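Local structure of putative DNA ligase-like protein Rv0938/MT0965 (Mycobacterium tuberculosis, 2IRU) at residues Ala37-Ala40 against Glu41-Gly45; Lys55-Pro58 against Asn59-Gln63; Leu277-Ile280 against Ala281-Gly284. The protein probably repairs DNA double-strand breaks by non-homologous end joining together with Ku, this chain being its N-terminal primase-like polymerase domain. All coordinates share one frame; numbering follows the deposited sequence.

Contact 1: Ala37-Ala40 against Glu41-Gly45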
ATOM      1  N   ALA A  37     -13.922   2.728  -8.571  1.00  7.87           N
ATOM      2  CA  ALA A  37     -15.158   1.928  -8.531  1.00  7.96           C
ATOM      3  C   ALA A  37     -14.910   0.473  -8.879  1.00  7.53           C
ATOM      4  O   ALA A  37     -15.463  -0.430  -8.231  1.00  7.65           O
ATOM      5  CB  ALA A  37     -16.199   2.515  -9.466  1.00  7.65           C
ATOM      6  N   GLY A  38     -14.107   0.248  -9.913  1.00  7.01           N
ATOM      7  CA  GLY A  38     -13.866  -1.116 -10.441  1.00  6.58           C
ATOM      8  C   GLY A  38     -13.079  -1.970  -9.464  1.00  7.70           C
ATOM      9  O   GLY A  38     -13.260  -3.196  -9.410  1.00  7.05           O
ATOM     10  N   VAL A  39     -12.176  -1.315  -8.730  1.00  6.07           N
ATOM     11  CA  VAL A  39     -11.323  -2.055  -7.763  1.00  6.75           C
ATOM     12  C   VAL A  39     -11.872  -2.077  -6.339  1.00  6.54           C
ATOM     13  O   VAL A  39     -11.298  -2.771  -5.483  1.00  6.22           O
ATOM     14  CB  VAL A  39      -9.809  -1.611  -7.757  1.00  7.17           C
ATOM     15  CG1 VAL A  39      -9.165  -1.750  -9.157  1.00  9.83           C
ATOM     16  CG2 VAL A  39      -9.606  -0.225  -7.119  1.00  7.45           C
ATOM     17  N   ALA A  40     -12.973  -1.354  -6.075  1.00  6.82           N
ATOM     18  CA  ALA A  40     -13.445  -1.228  -4.690  1.00  7.44           C
ATOM     19  C   ALA A  40     -13.559  -2.587  -3.984  1.00  7.50           C
ATOM     20  O   ALA A  40     -13.082  -2.745  -2.853  1.00  7.62           O
ATOM     21  CB  ALA A  40     -14.804  -0.460  -4.601  1.00  6.74           C
ATOM     22  N   GLU A  41     -14.214  -3.545  -4.637  1.00  8.17           N
ATOM     23  CA  GLU A  41     -14.535  -4.817  -3.984  1.00 10.94           C
ATOM     24  C   GLU A  41     -13.267  -5.485  -3.492  1.00 10.12           C
ATOM     25  O   GLU A  41     -13.237  -5.976  -2.352  1.00 11.56           O
ATOM     26  CB  GLU A  41     -15.273  -5.750  -4.931  1.00 10.99           C
ATOM     27  CG  GLU A  41     -15.785  -7.063  -4.263  1.00 14.79           C
ATOM     28  CD  GLU A  41     -16.275  -8.118  -5.279  1.00 15.54           C
ATOM     29  OE1 GLU A  41     -16.463  -7.772  -6.479  1.00 22.90           O
ATOM     30  OE2 GLU A  41     -16.507  -9.285  -4.865  1.00 20.54           O
ATOM     31  N   VAL A  42     -12.244  -5.519  -4.350  1.00  8.22           N
ATOM     32  CA  VAL A  42     -10.982  -6.198  -3.991  1.00  8.44           C
ATOM     33  C   VAL A  42     -10.066  -5.322  -3.141  1.00  8.00           C
ATOM     34  O   VAL A  42      -9.270  -5.864  -2.326  1.00  9.41           O
ATOM     35  CB  VAL A  42     -10.222  -6.748  -5.241  1.00  8.51           C
ATOM     36  CG1 VAL A  42     -11.090  -7.752  -5.984  1.00  8.01           C
ATOM     37  CG2 VAL A  42      -9.729  -5.610  -6.185  1.00  7.51           C
ATOM     38  N   MET A  43     -10.168  -4.001  -3.316  1.00  6.92           N
ATOM     39  CA  MET A  43      -9.305  -3.076  -2.577  1.00  6.79           C
ATOM     40  C   MET A  43      -9.714  -2.892  -1.107  1.00  6.12           C
ATOM     41  O   MET A  43      -8.861  -2.764  -0.218  1.00  6.98           O
ATOM     42  CB  MET A  43      -9.236  -1.690  -3.265  1.00  6.61           C
ATOM     43  CG  MET A  43      -8.161  -0.800  -2.683  1.00  7.73           C
ATOM     44  SD  MET A  43      -8.040   0.751  -3.571  1.00  8.38           S
ATOM     45  CE  MET A  43      -6.691   1.556  -2.672  1.00  8.56           C
ATOM     46  N   LEU A  44     -11.012  -2.875  -0.846  1.00  6.06           N
ATOM     47  CA  LEU A  44     -11.495  -2.435   0.476  1.00  5.85           C
ATOM     48  C   LEU A  44     -10.987  -3.298   1.648  1.00  6.25           C
ATOM     49  O   LEU A  44     -10.605  -2.749   2.708  1.00  6.49           O
ATOM     50  CB  LEU A  44     -13.000  -2.285   0.486  1.00  6.90           C
ATOM     51  CG  LEU A  44     -13.464  -1.043  -0.270  1.00  6.31           C
ATOM     52  CD1 LEU A  44     -14.972  -1.196  -0.356  1.00 13.19           C
ATOM     53  CD2 LEU A  44     -13.071   0.237   0.420  1.00  8.38           C
ATOM     54  N   GLY A  45     -10.877  -4.616   1.431  1.00  5.88           N
ATOM     55  CA  GLY A  45     -10.528  -5.553   2.511  1.00  6.78           C
ATOM     56  C   GLY A  45      -9.134  -5.251   3.053  1.00  6.80           C
ATOM     57  O   GLY A  45      -8.822  -5.535   4.212  1.00  8.10           O
TER
HETATM   58  O   HOH W   1     -15.773  -3.079  -7.192  1.00 15.81           O
HETATM   59  O   HOH W   2     -13.014  -5.079  -7.292  1.00 14.74           O
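Met43 N and Leu44 N bond to the carbonyls of Val39 and Ala40 and carry helix 29-47 past a kink. The bond from Met43 N to Val39 O is 2.7 Å and lies nearly along the C=O axis of Val39. The next one, Leu44 N to Ala40 O, is 2.9 Å, with the donor tilted 21° from the carbonyl plane.

One turn earlier the direct i to i+4 bonds are missing, and two waters stand in for them. Water 1 donates to Ala37 O and accepts from Glu41 N at 3.0 Å. Water 2 does the same between Gly38 O at 2.8 Å and Val42 N. Each opened carbonyl and N-H therefore keeps a polar partner. The two solvent bridges lie on the exposed flank of the helix, where Gly38 brings no side chain.

Apolar contacts line the flank that faces the rest of the domain. Val39 CG2 meets Met43 SD at 4.0 Å, and these two side chains cross obliquely. Met43 CG stands anti to the backbone N (chi1 -169°) and the chain beyond is extended, which carries its end away from residues 37-40. Leu44 CD1 lies 4.3 Å from Ala40 CB.

Side-chain carbons also approach the carbonyls. Val42 CG2 comes within 3.3 Å of Val39 O, and Leu44 CG and CD1 lie close to Ala40 O.

This is a water-inserted kink in an amphipathic helix of the primase-polymerase domain. Two other helices pack against it. Ala40, Met43 and Leu44 rest on Leu102 of helix 99-107, and Ala40 also touches Ala99. Val39 and Val42 face helix 273-283 through Ile280, and Val39 also meets Leu277. Tyr244, from a loop, adds to the cover over Val42 and Met43.

Contact 2: Lys55-Pro58 against Asn59-Gln63; sequences KRWP and NGVDQ
Trp57 and Gly60 close a type I beta turn through the bond from Gly60 N to Trp57 O, 2.9 Å long with its donor well above the plane of the Trp57 carbonyl, and a second type I turn follows at once from Gly60 to Gln63.

The Trp57 indole carries most of the side-chain contact. Its CG is anti to the carbonyl carbon (chi1 -76°), which sets the ring so that its CD1 corner lies beside Gly60 and Val61. Val61 CG1 lies over one face, offset toward the rim, and comes within 4.3 Å of Trp57 CD1. Gly60 O approaches the ring edge near its plane, 3.4 Å from Trp57 CD1. Val61 CA is nearly as close to Trp57 CD1, at 3.6 Å. Leu111 also touches both Trp57 and Val61.

Pro58 and Asn59 fill the two central positions of the first turn. The Asn59 amide is held by Lys19, which bonds to OD1.

Gly60 joins the turns. Its phi is positive, 93°, and its psi extended, a conformation that crowds any side chain against the carbonyl of the residue before and so suits glycine. Its own carbonyl closes the second turn, with Gln63 N at 3.0 Å from Gly60 O. Arg56, on the strand before, pairs with Glu68 in a salt bridge and bonds to Gln108 O.

Tandem type I turns here make up most of the connection between the neighbouring antiparallel strands 53-56 and 66-68. By similarity, Lys55 binds the polymerase substrate and residues 56-58 contact target DNA. The first turn therefore begins within the probable DNA-binding residues of this LigD polymerase domain, next to the probable substrate-binding Lys55.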
ATOM      1  N   LYS A  55      -2.281  11.004  -0.872  1.00  6.02           N
ATOM      2  CA  LYS A  55      -1.419  11.958  -1.543  1.00  6.68           C
ATOM      3  C   LYS A  55      -2.239  12.489  -2.737  1.00  7.34           C
ATOM      4  O   LYS A  55      -2.755  11.696  -3.553  1.00  6.68           O
ATOM      5  CB  LYS A  55      -0.056  11.388  -1.924  1.00  7.27           C
ATOM      6  CG  LYS A  55       0.901  12.562  -2.306  1.00  6.24           C
ATOM      7  CD  LYS A  55       2.373  12.146  -2.413  1.00  9.43           C
ATOM      8  CE  LYS A  55       3.191  13.361  -2.882  1.00 11.44           C
ATOM      9  NZ  LYS A  55       4.634  12.934  -3.116  1.00 13.72           N
ATOM     10  N   ARG A  56      -2.378  13.825  -2.791  1.00  6.66           N
ATOM     11  CA  ARG A  56      -3.243  14.465  -3.751  1.00  7.34           C
ATOM     12  C   ARG A  56      -2.483  15.252  -4.779  1.00  7.07           C
ATOM     13  O   ARG A  56      -1.529  15.962  -4.439  1.00  6.75           O
ATOM     14  CB  ARG A  56      -4.259  15.426  -3.064  1.00  8.06           C
ATOM     15  CG  ARG A  56      -5.212  14.662  -2.149  1.00  8.26           C
ATOM     16  CD  ARG A  56      -6.137  15.542  -1.297  1.00  8.74           C
ATOM     17  NE  ARG A  56      -7.018  16.368  -2.135  1.00 11.12           N
ATOM     18  CZ  ARG A  56      -7.714  17.410  -1.671  1.00  7.56           C
ATOM     19  NH1 ARG A  56      -7.636  17.772  -0.378  1.00  8.83           N
ATOM     20  NH2 ARG A  56      -8.507  18.083  -2.506  1.00  8.62           N
ATOM     21  N   TRP A  57      -2.934  15.142  -6.025  1.00  7.54           N
ATOM     22  CA  TRP A  57      -2.445  15.968  -7.132  1.00  6.87           C
ATOM     23  C   TRP A  57      -3.639  16.746  -7.766  1.00  7.38           C
ATOM     24  O   TRP A  57      -4.146  16.331  -8.808  1.00  7.22           O
ATOM     25  CB  TRP A  57      -1.814  15.063  -8.208  1.00  8.56           C
ATOM     26  CG  TRP A  57      -0.448  14.514  -7.877  1.00  8.36           C
ATOM     27  CD1 TRP A  57       0.750  14.990  -8.375  1.00  7.47           C
ATOM     28  CD2 TRP A  57      -0.114  13.376  -7.055  1.00  9.57           C
ATOM     29  NE1 TRP A  57       1.803  14.236  -7.893  1.00  7.93           N
ATOM     30  CE2 TRP A  57       1.304  13.247  -7.081  1.00  8.50           C
ATOM     31  CE3 TRP A  57      -0.863  12.474  -6.288  1.00  8.24           C
ATOM     32  CZ2 TRP A  57       1.981  12.236  -6.390  1.00  9.95           C
ATOM     33  CZ3 TRP A  57      -0.199  11.470  -5.590  1.00  5.72           C
ATOM     34  CH2 TRP A  57       1.224  11.361  -5.639  1.00  9.74           C
ATOM     35  N   PRO A  58      -4.085  17.880  -7.156  1.00  7.74           N
ATOM     36  CA  PRO A  58      -5.304  18.603  -7.607  1.00  7.76           C
ATOM     37  C   PRO A  58      -5.276  18.932  -9.103  1.00  8.43           C
ATOM     38  O   PRO A  58      -6.327  18.913  -9.732  1.00 10.39           O
ATOM     39  CB  PRO A  58      -5.295  19.926  -6.795  1.00  9.63           C
ATOM     40  CG  PRO A  58      -4.548  19.571  -5.532  1.00  8.10           C
ATOM     41  CD  PRO A  58      -3.468  18.536  -5.981  1.00  8.19           C
ATOM     42  N   ASN A  59      -4.099  19.185  -9.680  1.00  8.07           N
ATOM     43  CA  ASN A  59      -4.065  19.458 -11.132  1.00  9.08           C
ATOM     44  C   ASN A  59      -3.193  18.437 -11.896  1.00  8.18           C
ATOM     45  O   ASN A  59      -2.731  18.705 -13.030  1.00  9.28           O
ATOM     46  CB  ASN A  59      -3.664  20.895 -11.466  1.00  9.71           C
ATOM     47  CG  ASN A  59      -4.842  21.856 -11.398  1.00 11.52           C
ATOM     48  OD1 ASN A  59      -5.991  21.478 -11.726  1.00 14.04           O
ATOM     49  ND2 ASN A  59      -4.583  23.075 -10.929  1.00 11.33           N
ATOM     50  N   GLY A  60      -3.019  17.248 -11.298  1.00  7.23           N
ATOM     51  CA  GLY A  60      -2.382  16.127 -12.013  1.00  7.08           C
ATOM     52  C   GLY A  60      -0.888  16.071 -11.755  1.00  7.71           C
ATOM     53  O   GLY A  60      -0.311  16.907 -11.009  1.00  6.53           O
ATOM     54  N   VAL A  61      -0.257  15.066 -12.342  1.00  7.47           N
ATOM     55  CA  VAL A  61       1.095  14.688 -11.916  1.00  7.89           C
ATOM     56  C   VAL A  61       2.211  15.636 -12.391  1.00  9.58           C
ATOM     57  O   VAL A  61       3.353  15.458 -11.991  1.00 12.39           O
ATOM     58  CB  VAL A  61       1.446  13.223 -12.287  1.00  7.99           C
ATOM     59  CG1 VAL A  61       0.441  12.241 -11.628  1.00  8.27           C
ATOM     60  CG2 VAL A  61       1.412  13.072 -13.762  1.00  9.42           C
ATOM     61  N   ASP A  62       1.879  16.610 -13.231  1.00  9.82           N
ATOM     62  CA  ASP A  62       2.845  17.625 -13.659  1.00 11.84           C
ATOM     63  C   ASP A  62       2.694  18.932 -12.851  1.00 10.89           C
ATOM     64  O   ASP A  62       3.377  19.943 -13.108  1.00 12.40           O
ATOM     65  CB  ASP A  62       2.698  17.834 -15.164  1.00 11.89           C
ATOM     66  CG  ASP A  62       3.403  16.748 -15.963  1.00 16.85           C
ATOM     67  OD1 ASP A  62       4.075  15.885 -15.339  1.00 19.35           O
ATOM     68  OD2 ASP A  62       3.346  16.783 -17.216  1.00 20.21           O
ATOM     69  N   GLN A  63       1.795  18.878 -11.860  1.00 11.28           N
ATOM     70  CA  GLN A  63       1.571  20.015 -10.963  1.00  9.65           C
ATOM     71  C   GLN A  63       1.868  19.589  -9.494  1.00  9.32           C
ATOM     72  O   GLN A  63       1.923  18.386  -9.179  1.00  8.48           O
ATOM     73  CB  GLN A  63       0.131  20.551 -11.131  1.00 10.26           C
ATOM     74  CG  GLN A  63      -0.073  21.336 -12.409  1.00 15.29           C
ATOM     75  CD  GLN A  63       0.547  22.709 -12.304  1.00 17.39           C
ATOM     76  OE1 GLN A  63       1.535  23.004 -12.982  1.00 22.91           O
ATOM     77  NE2 GLN A  63       0.009  23.547 -11.406  1.00 15.45           N
TER

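Contact 3: Leu277-Ile280 against Ala281-Gly284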
ATOM      1  N   LEU A 277      -7.508  -3.827 -13.828  1.00 13.56           N
ATOM      2  CA  LEU A 277      -8.945  -4.104 -13.981  1.00 12.73           C
ATOM      3  C   LEU A 277      -9.204  -5.433 -14.721  1.00 13.80           C
ATOM      4  O   LEU A 277     -10.049  -6.246 -14.312  1.00 14.39           O
ATOM      5  CB  LEU A 277      -9.587  -2.925 -14.692  1.00 13.39           C
ATOM      6  CG  LEU A 277      -9.755  -1.671 -13.804  1.00 11.79           C
ATOM      7  CD1 LEU A 277     -10.307  -0.512 -14.696  1.00 12.67           C
ATOM      8  CD2 LEU A 277     -10.700  -1.863 -12.570  1.00 15.27           C
ATOM      9  N   THR A 278      -8.477  -5.634 -15.823  1.00 12.56           N
ATOM     10  CA  THR A 278      -8.605  -6.865 -16.633  1.00 13.48           C
ATOM     11  C   THR A 278      -8.249  -8.100 -15.781  1.00 13.19           C
ATOM     12  O   THR A 278      -8.935  -9.132 -15.819  1.00 13.59           O
ATOM     13  CB  THR A 278      -7.731  -6.751 -17.871  1.00 13.12           C
ATOM     14  OG1 THR A 278      -8.241  -5.660 -18.657  1.00 15.15           O
ATOM     15  CG2 THR A 278      -7.764  -8.032 -18.730  1.00 15.40           C
ATOM     16  N   ARG A 279      -7.200  -7.954 -14.992  1.00 12.59           N
ATOM     17  CA  ARG A 279      -6.724  -9.038 -14.118  1.00 13.24           C
ATOM     18  C   ARG A 279      -7.773  -9.397 -13.048  1.00 13.35           C
ATOM     19  O   ARG A 279      -8.026 -10.588 -12.790  1.00 13.78           O
ATOM     20  CB  ARG A 279      -5.401  -8.646 -13.483  1.00 12.53           C
ATOM     21  CG  ARG A 279      -4.236  -8.672 -14.526  1.00 12.68           C
ATOM     22  CD  ARG A 279      -3.032  -7.878 -14.064  1.00 13.62           C
ATOM     23  NE  ARG A 279      -2.459  -8.473 -12.854  1.00 14.98           N
ATOM     24  CZ  ARG A 279      -1.661  -9.540 -12.836  1.00 18.20           C
ATOM     25  NH1 ARG A 279      -1.275 -10.163 -13.970  1.00 15.82           N
ATOM     26  NH2 ARG A 279      -1.236  -9.989 -11.652  1.00 17.07           N
ATOM     27  N   ILE A 280      -8.380  -8.369 -12.447  1.00 14.20           N
ATOM     28  CA  ILE A 280      -9.414  -8.608 -11.433  1.00 15.80           C
ATOM     29  C   ILE A 280     -10.588  -9.410 -12.010  1.00 16.12           C
ATOM     30  O   ILE A 280     -11.069 -10.367 -11.375  1.00 16.25           O
ATOM     31  CB  ILE A 280      -9.914  -7.316 -10.767  1.00 15.97           C
ATOM     32  CG1 ILE A 280      -8.769  -6.643  -9.986  1.00 15.40           C
ATOM     33  CG2 ILE A 280     -11.192  -7.614  -9.942  1.00 16.85           C
ATOM     34  CD1 ILE A 280      -9.040  -5.148  -9.636  1.00 16.70           C
ATOM     35  N   ALA A 281     -11.019  -9.036 -13.214  1.00 16.38           N
ATOM     36  CA  ALA A 281     -12.118  -9.723 -13.894  1.00 16.91           C
ATOM     37  C   ALA A 281     -11.810 -11.198 -14.150  1.00 17.32           C
ATOM     38  O   ALA A 281     -12.705 -12.043 -14.079  1.00 17.54           O
ATOM     39  CB  ALA A 281     -12.469  -9.019 -15.195  1.00 16.71           C
ATOM     40  N   ARG A 282     -10.542 -11.497 -14.426  1.00 17.62           N
ATOM     41  CA  ARG A 282     -10.115 -12.843 -14.801  1.00 18.04           C
ATOM     42  C   ARG A 282      -9.819 -13.727 -13.594  1.00 17.87           C
ATOM     43  O   ARG A 282     -10.252 -14.895 -13.530  1.00 17.74           O
ATOM     44  CB  ARG A 282      -8.885 -12.743 -15.696  1.00 18.71           C
ATOM     45  CG  ARG A 282      -8.438 -14.081 -16.286  1.00 20.15           C
ATOM     46  CD  ARG A 282      -7.202 -13.904 -17.164  1.00 24.84           C
ATOM     47  NE  ARG A 282      -6.023 -13.562 -16.370  1.00 27.12           N
ATOM     48  CZ  ARG A 282      -5.248 -12.500 -16.588  1.00 31.49           C
ATOM     49  NH1 ARG A 282      -5.511 -11.678 -17.604  1.00 32.60           N
ATOM     50  NH2 ARG A 282      -4.201 -12.268 -15.798  1.00 31.96           N
ATOM     51  N   ASP A 283      -9.089 -13.170 -12.632  1.00 17.41           N
ATOM     52  CA  ASP A 283      -8.540 -13.961 -11.530  1.00 18.19           C
ATOM     53  C   ASP A 283      -9.076 -13.595 -10.140  1.00 17.62           C
ATOM     54  O   ASP A 283      -8.735 -14.274  -9.143  1.00 17.41           O
ATOM     55  CB  ASP A 283      -7.005 -13.841 -11.520  1.00 18.96           C
ATOM     56  CG  ASP A 283      -6.366 -14.242 -12.844  1.00 20.09           C
ATOM     57  OD1 ASP A 283      -6.742 -15.292 -13.401  1.00 21.01           O
ATOM     58  OD2 ASP A 283      -5.474 -13.506 -13.318  1.00 21.63           O
ATOM     59  N   GLY A 284      -9.873 -12.534 -10.065  1.00 17.01           N
ATOM     60  CA  GLY A 284     -10.283 -11.973  -8.775  1.00 16.15           C
ATOM     61  C   GLY A 284      -9.087 -11.410  -8.015  1.00 16.86           C
ATOM     62  O   GLY A 284      -8.100 -10.976  -8.639  1.00 17.24           O
TER
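Arg279 and Ile280 hold the last turn of helix 273-283 through their carbonyls. Asp283 N bonds to Arg279 O at 2.8 Å, nearly in line with the carbonyl. Gly284 N reaches Ile280 O at the same length, but its donor is tilted 33° from the carbonyl plane. Arg279 O also takes a weak bond from Arg282 N, so two amides share it. Upstream, Ala281 N and Arg282 N make longer bonds to Leu277 O and Thr278 O.

The packed side of the helix is apolar. Leu277 and Ile280 face helix 29-47, where Leu277 also meets Tyr35. Tyr244, from a loop, touches Ile280.

Arg279 stands at the border and is tied into the fold. Its NH1 forms a salt bridge with Glu262, and its NH2 bonds to Pro257 O.

The exposed side, with Thr278, Arg282 and Asp283, is looser. Arg282 CG stands anti to the backbone N, and a bend at chi3 brings the guanidinium back along the helix. One of its faces lies over Arg279 CA. Arg282 NH2 comes 3.8 Å from Arg279 CG and 4.0 Å from Arg279 NH1. The two guanidinium planes stand 80° apart. This proximity of like charges is probably offset by separate acids, Glu262 for Arg279 and Asp283 for Arg282. Arg282 NH2 forms a salt bridge with Asp283 OD2 at 3.1 Å, but the N-H bonds from NE and NH2 to that oxygen are both weak and bent.

Gly284 leaves the helix with a positive phi of 65°, a conformation that favours glycine. A glycine of this kind just past the final turn is typical of a helix C-terminus, here in the primase-polymerase domain.

Overall arrangement
Contacts 1, 2 and 3 follow in that order along the chain, and all fall within the LigD primase-polymerase domain. Contacts 1 and 3 belong to two helices, 29-47 and 273-283, packed against each other, with centres about 12 Å apart. Val39 CG1 meets Ile280 CD1 at 3.4 Å, which joins an early helix to one close to the end of the modelled chain. Contact 2 begins in the end of strand 53-56, the next element after helix 29-47, and runs into the loop beyond it. Its centre lies about 23 Å from that of contact 1 and about 28 Å from that of contact 3. The helix pair thus forms apolar packing, whereas contact 2 includes residues of the probable substrate and DNA site.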